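Local coordinates for fat acid-binding protein (Eubacterium ventriosum, PDB 3NYI) that binds a long-chain fatty acid, held here as stearic acid, and belongs to the DegV family, whose general role is probably lipid binding, at residues 125-130 with 274-279; 169-174 with 178-183. One frame throughout, in Å; residues are numbered along the deposited sequence.

Contact 1: 125-130 with 274-279; sequences KQNTVT and IVSAVH. With STE (stearic acid), chain C.
The turn leading into helix 128-143 comes nearest to helix 274-280 where the CA atoms of Thr128 and Ser276 lie 7.1 Å apart. One hydrogen bond spans the gap. Asn127 ND2 donates to Ser276 OG at 2.9 Å, with a bent angle of 131° at the hydrogen, and the hydroxyl oxygen sits 33° out of the amide plane. CG of Asn127 lies anti to its backbone N (chi1 -177°), which sends the amide across toward the serine. Its OD1 takes a weak bond from Thr128 N, so both ends of the amide are engaged. Thr128 turns its methyl CG2 to the lipid, 3.7 Å from STE C14, while its OG1 bonds Asp14. On the helix 274-280 side, the His279 ring lays one face on the chain, with CD2 3.6 Å from STE C5, and its NE2 is hydrogen-bonded to Thr65. Losing this imidazole to an alanine would probably strip the cover from the lipid around STE C5 and leave Thr65 OG1 without its ring partner. Val275 CG1 adds a methyl contact 3.8 Å from STE C4. Two segments beside one acyl chain, joined by a single buried polar bond, line part of the fatty-acid-binding site of this DegV-family protein.

Contact 2: 169-174 with 178-183; sequences GSLDYL and GRIGKV. With STE (stearic acid), chain C.
The C-terminal end of the short helix 172-177, closed by a glycine of positive phi beside the stearate, brings Leu174 O against the backbone of Gly178 and Arg179. Gly178 is the first residue to leave the helix, and its phi is positive (90°). With these backbone angles a side chain there would jam against the preceding carbonyl oxygen. Leu174 O receives two weak bonds, from Gly178 N at 3.3 Å and from Arg179 N at 3.5 Å. A water bridges the same two groups, Leu174 O and Arg179 N: it donates to Leu174 O and accepts from Arg179 N, at 2.8 Å from each.

Beyond the turn, Ile180 folds back onto the helix. Its CB lies 3.9 Å from Leu174 CB. The side chains of Ile180 and Leu171 cross at about a right angle, with Leu171 CD2 4.1 Å from Ile180 CD1. The same leucine methyl reaches Val183 CG1 at 4.0 Å. Pro195 of strand 194-200 packs against both Leu171 and Val183. At the start of the helix, Ser170 OG accepts a weak capping bond from Asp172 N.

Two side chains reach the lipid. Leu174 CD2 lies 3.9 Å from STE C9. Arg179 bends at its second torsion (chi2 80°), and its guanidinium passes one face over STE C3, which lies above the plane and toward the rim. NH1 bonds Gly177 O and NE bonds Phe96 O, so backbone carbonyls hold the group in place. The carboxylate is held by hydrogen bonds to Ser97 and Thr65. Arg179 therefore meets the lipid mainly through its flat face and its methylenes, and its positive charge would probably still favour a carboxylate nearby.

From the N terminus, the chain first passes 125-130, at the start of helix 128-143. It then runs through helix 148-161 and strand 163-167 to 169-174. Contact 2 closes a very short loop there, around the end of helix 172-177. The chain continues through strands 194-200, 203-210 and 236-242 before 274-279 returns to 125-130 and closes contact 1. Contact 2 is thus nested inside the long loop of contact 1. Their centres are 13 Å apart, and they touch where His279 O packs on Tyr173 CB and Leu174 CD2. Both border the same stearate, so helices 128-143, 172-177 and 274-280 meet around one ligand.

Contact 1: 125-130 with 274-279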
loop_
_atom_site.group_PDB
_atom_site.type_symbol
_atom_site.label_atom_id
_atom_site.label_comp_id
_atom_site.label_asym_id
_atom_site.label_seq_id
_atom_site.Cartn_x
_atom_site.Cartn_y
_atom_site.Cartn_z
ATOM N N LYS A 125 -1.516 -3.333 8.369
ATOM C CA LYS A 125 -0.722 -4.519 8.040
ATOM C C LYS A 125 -0.538 -4.686 6.534
ATOM O O LYS A 125 -0.133 -5.749 6.068
ATOM C CB LYS A 125 -1.333 -5.811 8.645
ATOM C CG LYS A 125 -1.604 -5.699 10.141
ATOM C CD LYS A 125 -2.018 -7.031 10.766
ATOM C CE LYS A 125 -0.858 -8.019 10.780
ATOM N NZ LYS A 125 -1.199 -9.287 11.510
ATOM N N GLN A 126 -0.828 -3.632 5.779
ATOM C CA GLN A 126 -0.699 -3.671 4.325
ATOM C C GLN A 126 0.235 -2.568 3.811
ATOM O O GLN A 126 0.912 -1.870 4.585
ATOM C CB GLN A 126 -2.076 -3.452 3.685
ATOM C CG GLN A 126 -3.227 -4.189 4.369
ATOM C CD GLN A 126 -3.036 -5.712 4.431
ATOM O OE1 GLN A 126 -2.456 -6.319 3.535
ATOM N NE2 GLN A 126 -3.544 -6.330 5.505
ATOM N N ASN A 127 0.245 -2.411 2.494
ATOM C CA ASN A 127 0.982 -1.329 1.837
ATOM C C ASN A 127 0.366 -1.176 0.464
ATOM O O ASN A 127 -0.290 -2.111 -0.044
ATOM C CB ASN A 127 2.463 -1.706 1.706
ATOM C CG ASN A 127 3.307 -0.608 1.090
ATOM O OD1 ASN A 127 2.924 0.570 1.084
ATOM N ND2 ASN A 127 4.467 -0.996 0.541
ATOM N N THR A 128 0.558 -0.005 -0.134
ATOM C CA THR A 128 0.121 0.253 -1.506
ATOM C C THR A 128 -1.226 -0.441 -1.829
ATOM O O THR A 128 -2.220 -0.192 -1.125
ATOM C CB THR A 128 1.277 -0.003 -2.561
ATOM O OG1 THR A 128 0.820 0.283 -3.892
ATOM C CG2 THR A 128 1.864 -1.442 -2.477
ATOM N N VAL A 129 -1.271 -1.275 -2.870
ATOM C CA VAL A 129 -2.556 -1.828 -3.339
ATOM C C VAL A 129 -3.438 -2.452 -2.221
ATOM O O VAL A 129 -4.651 -2.253 -2.221
ATOM C CB VAL A 129 -2.390 -2.792 -4.563
ATOM C CG1 VAL A 129 -1.630 -4.064 -4.163
ATOM C CG2 VAL A 129 -3.766 -3.139 -5.217
ATOM N N THR A 130 -2.846 -3.202 -1.286
ATOM C CA THR A 130 -3.670 -3.849 -0.265
ATOM C C THR A 130 -4.065 -2.869 0.825
ATOM O O THR A 130 -5.052 -3.062 1.484
ATOM C CB THR A 130 -3.024 -5.101 0.383
ATOM O OG1 THR A 130 -1.631 -4.871 0.601
ATOM C CG2 THR A 130 -3.217 -6.374 -0.506
ATOM N N ILE A 274 5.597 6.673 -4.415
ATOM C CA ILE A 274 6.939 6.948 -3.942
ATOM C C ILE A 274 7.360 6.111 -2.743
ATOM O O ILE A 274 8.471 5.585 -2.715
ATOM C CB ILE A 274 7.032 8.442 -3.580
ATOM C CG1 ILE A 274 6.948 9.280 -4.864
ATOM C CG2 ILE A 274 8.301 8.731 -2.787
ATOM C CD1 ILE A 274 6.959 10.813 -4.626
ATOM N N VAL A 275 6.489 5.988 -1.745
ATOM C CA VAL A 275 6.844 5.209 -0.546
ATOM C C VAL A 275 7.349 3.792 -0.912
ATOM O O VAL A 275 8.392 3.344 -0.432
ATOM C CB VAL A 275 5.663 5.100 0.446
ATOM C CG1 VAL A 275 6.021 4.157 1.605
ATOM C CG2 VAL A 275 5.267 6.482 0.955
ATOM N N SER A 276 6.610 3.082 -1.753
ATOM C CA SER A 276 7.047 1.751 -2.160
ATOM C C SER A 276 8.183 1.781 -3.166
ATOM O O SER A 276 9.124 0.980 -3.086
ATOM C CB SER A 276 5.882 0.936 -2.752
ATOM O OG SER A 276 4.907 0.672 -1.771
ATOM N N ALA A 277 8.097 2.697 -4.126
ATOM C CA ALA A 277 9.069 2.710 -5.213
ATOM C C ALA A 277 10.495 2.984 -4.741
ATOM O O ALA A 277 11.448 2.468 -5.321
ATOM C CB ALA A 277 8.653 3.704 -6.305
ATOM N N VAL A 278 10.649 3.801 -3.705
ATOM C CA VAL A 278 11.984 4.055 -3.183
ATOM C C VAL A 278 12.606 2.727 -2.752
ATOM O O VAL A 278 13.813 2.516 -2.876
ATOM C CB VAL A 278 11.973 5.077 -2.022
ATOM C CG1 VAL A 278 13.268 5.014 -1.218
ATOM C CG2 VAL A 278 11.753 6.506 -2.563
ATOM N N HIS A 279 11.758 1.813 -2.293
ATOM C CA HIS A 279 12.230 0.549 -1.758
ATOM C C HIS A 279 12.204 -0.612 -2.756
ATOM O O HIS A 279 12.967 -1.565 -2.596
ATOM C CB HIS A 279 11.463 0.209 -0.459
ATOM C CG HIS A 279 11.762 1.169 0.652
ATOM N ND1 HIS A 279 12.800 0.969 1.540
ATOM C CD2 HIS A 279 11.227 2.367 0.966
ATOM C CE1 HIS A 279 12.858 1.984 2.382
ATOM N NE2 HIS A 279 11.910 2.858 2.049
HETATM C C1 STE C . 9.461 5.066 6.143
HETATM O O1 STE C . 9.058 5.014 7.265
HETATM O O2 STE C . 10.540 5.535 5.929
HETATM C C2 STE C . 8.695 4.327 5.022
HETATM C C3 STE C . 9.351 2.954 4.728
HETATM C C4 STE C . 8.644 2.275 3.528
HETATM C C5 STE C . 9.104 0.808 3.366
HETATM C C6 STE C . 8.424 0.177 2.129
HETATM C C7 STE C . 8.943 -1.262 1.879
HETATM C C8 STE C . 8.111 -1.888 0.730
HETATM C C9 STE C . 8.592 -3.321 0.408
HETATM C C10 STE C . 7.784 -3.857 -0.806
HETATM C C11 STE C . 6.391 -4.264 -0.323
HETATM C C12 STE C . 5.211 -3.692 -1.145
HETATM C C13 STE C . 5.549 -3.317 -2.596
HETATM C C14 STE C . 4.413 -3.901 -3.479
HETATM C C15 STE C . 4.418 -3.264 -4.889
HETATM C C16 STE C . 3.535 -4.129 -5.822
HETATM C C17 STE C . 2.065 -3.669 -5.724
HETATM C C18 STE C . 1.189 -4.395 -6.770
#

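Contact 2: 169-174 with 178-183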
loop_
_atom_site.group_PDB
_atom_site.type_symbol
_atom_site.label_atom_id
_atom_site.label_comp_id
_atom_site.label_asym_id
_atom_site.label_seq_id
_atom_site.Cartn_x
_atom_site.Cartn_y
_atom_site.Cartn_z
ATOM N N GLY A 169 12.420 -5.092 -10.329
ATOM C CA GLY A 169 13.480 -5.153 -11.329
ATOM C C GLY A 169 14.825 -5.662 -10.829
ATOM O O GLY A 169 15.678 -6.066 -11.619
ATOM N N SER A 170 15.014 -5.650 -9.515
ATOM C CA SER A 170 16.283 -6.038 -8.905
ATOM C C SER A 170 16.074 -6.091 -7.406
ATOM O O SER A 170 15.024 -5.677 -6.914
ATOM C CB SER A 170 17.366 -4.995 -9.216
ATOM O OG SER A 170 17.091 -3.769 -8.551
ATOM N N LEU A 171 17.070 -6.577 -6.674
ATOM C CA LEU A 171 16.995 -6.583 -5.216
ATOM C C LEU A 171 17.686 -5.361 -4.607
ATOM O O LEU A 171 17.648 -5.173 -3.394
ATOM C CB LEU A 171 17.658 -7.839 -4.650
ATOM C CG LEU A 171 16.932 -9.178 -4.795
ATOM C CD1 LEU A 171 17.656 -10.236 -3.968
ATOM C CD2 LEU A 171 15.507 -9.044 -4.334
ATOM N N ASP A 172 18.328 -4.555 -5.451
ATOM C CA ASP A 172 19.178 -3.451 -4.986
ATOM C C ASP A 172 18.472 -2.490 -4.028
ATOM O O ASP A 172 18.999 -2.156 -2.966
ATOM C CB ASP A 172 19.737 -2.665 -6.177
ATOM C CG ASP A 172 20.600 -3.519 -7.096
ATOM O OD1 ASP A 172 21.103 -4.574 -6.647
ATOM O OD2 ASP A 172 20.773 -3.130 -8.271
ATOM N N TYR A 173 17.283 -2.038 -4.408
ATOM C CA TYR A 173 16.560 -1.067 -3.585
ATOM C C TYR A 173 16.010 -1.662 -2.294
ATOM O O TYR A 173 16.076 -1.026 -1.241
ATOM C CB TYR A 173 15.454 -0.397 -4.399
ATOM C CG TYR A 173 15.953 0.286 -5.662
ATOM C CD1 TYR A 173 16.341 1.619 -5.643
ATOM C CD2 TYR A 173 16.030 -0.400 -6.872
ATOM C CE1 TYR A 173 16.803 2.257 -6.802
ATOM C CE2 TYR A 173 16.481 0.228 -8.036
ATOM C CZ TYR A 173 16.862 1.567 -7.993
ATOM O OH TYR A 173 17.308 2.224 -9.137
ATOM N N LEU A 174 15.456 -2.875 -2.373
ATOM C CA LEU A 174 14.975 -3.568 -1.185
ATOM C C LEU A 174 16.080 -3.731 -0.153
ATOM O O LEU A 174 15.861 -3.481 1.025
ATOM C CB LEU A 174 14.397 -4.949 -1.537
ATOM C CG LEU A 174 13.047 -4.939 -2.251
ATOM C CD1 LEU A 174 12.698 -6.327 -2.806
ATOM C CD2 LEU A 174 11.963 -4.439 -1.299
ATOM N N GLY A 178 16.536 -1.519 3.564
ATOM C CA GLY A 178 16.440 -2.238 4.828
ATOM C C GLY A 178 15.206 -3.110 5.067
ATOM O O GLY A 178 15.088 -3.738 6.122
ATOM N N ARG A 179 14.284 -3.163 4.112
ATOM C CA ARG A 179 13.042 -3.921 4.337
ATOM C C ARG A 179 12.993 -5.254 3.591
ATOM O O ARG A 179 11.953 -5.898 3.532
ATOM C CB ARG A 179 11.801 -3.086 3.987
ATOM C CG ARG A 179 11.366 -2.106 5.071
ATOM C CD ARG A 179 12.229 -0.808 5.068
ATOM N NE ARG A 179 11.721 0.122 6.071
ATOM C CZ ARG A 179 12.381 1.189 6.512
ATOM N NH1 ARG A 179 13.584 1.474 6.025
ATOM N NH2 ARG A 179 11.829 1.968 7.436
ATOM N N ILE A 180 14.120 -5.672 3.032
ATOM C CA ILE A 180 14.128 -6.858 2.191
ATOM C C ILE A 180 13.722 -8.114 2.973
ATOM O O ILE A 180 13.025 -8.984 2.458
ATOM C CB ILE A 180 15.497 -7.048 1.504
ATOM C CG1 ILE A 180 15.400 -8.137 0.435
ATOM C CG2 ILE A 180 16.609 -7.328 2.539
ATOM C CD1 ILE A 180 16.625 -8.229 -0.441
ATOM N N GLY A 181 14.145 -8.189 4.229
ATOM C CA GLY A 181 13.826 -9.317 5.081
ATOM C C GLY A 181 13.993 -10.687 4.438
ATOM O O GLY A 181 15.051 -11.028 3.888
ATOM N N LYS A 182 12.929 -11.476 4.497
ATOM C CA LYS A 182 12.982 -12.870 4.038
ATOM C C LYS A 182 13.126 -13.053 2.522
ATOM O O LYS A 182 13.324 -14.173 2.030
ATOM C CB LYS A 182 11.765 -13.641 4.559
ATOM C CG LYS A 182 11.847 -13.944 6.047
ATOM C CD LYS A 182 10.560 -14.565 6.562
ATOM C CE LYS A 182 10.671 -14.905 8.048
ATOM N NZ LYS A 182 10.882 -13.695 8.899
ATOM N N VAL A 183 13.015 -11.962 1.775
ATOM C CA VAL A 183 13.221 -12.038 0.332
ATOM C C VAL A 183 14.718 -12.191 -0.005
ATOM O O VAL A 183 15.071 -12.616 -1.104
ATOM C CB VAL A 183 12.599 -10.818 -0.374
ATOM C CG1 VAL A 183 12.957 -10.787 -1.856
ATOM C CG2 VAL A 183 11.075 -10.830 -0.172
HETATM C C1 STE C . 9.461 5.066 6.143
HETATM O O1 STE C . 9.058 5.014 7.265
HETATM O O2 STE C . 10.540 5.535 5.929
HETATM C C2 STE C . 8.695 4.327 5.022
HETATM C C3 STE C . 9.351 2.954 4.728
HETATM C C4 STE C . 8.644 2.275 3.528
HETATM C C5 STE C . 9.104 0.808 3.366
HETATM C C6 STE C . 8.424 0.177 2.129
HETATM C C7 STE C . 8.943 -1.262 1.879
HETATM C C8 STE C . 8.111 -1.888 0.730
HETATM C C9 STE C . 8.592 -3.321 0.408
HETATM C C10 STE C . 7.784 -3.857 -0.806
HETATM C C11 STE C . 6.391 -4.264 -0.323
HETATM C C12 STE C . 5.211 -3.692 -1.145
HETATM C C13 STE C . 5.549 -3.317 -2.596
HETATM C C14 STE C . 4.413 -3.901 -3.479
HETATM C C15 STE C . 4.418 -3.264 -4.889
HETATM C C16 STE C . 3.535 -4.129 -5.822
HETATM C C17 STE C . 2.065 -3.669 -5.724
HETATM C C18 STE C . 1.189 -4.395 -6.770
HETATM O O HOH W 1 13.794 -1.766 1.711
#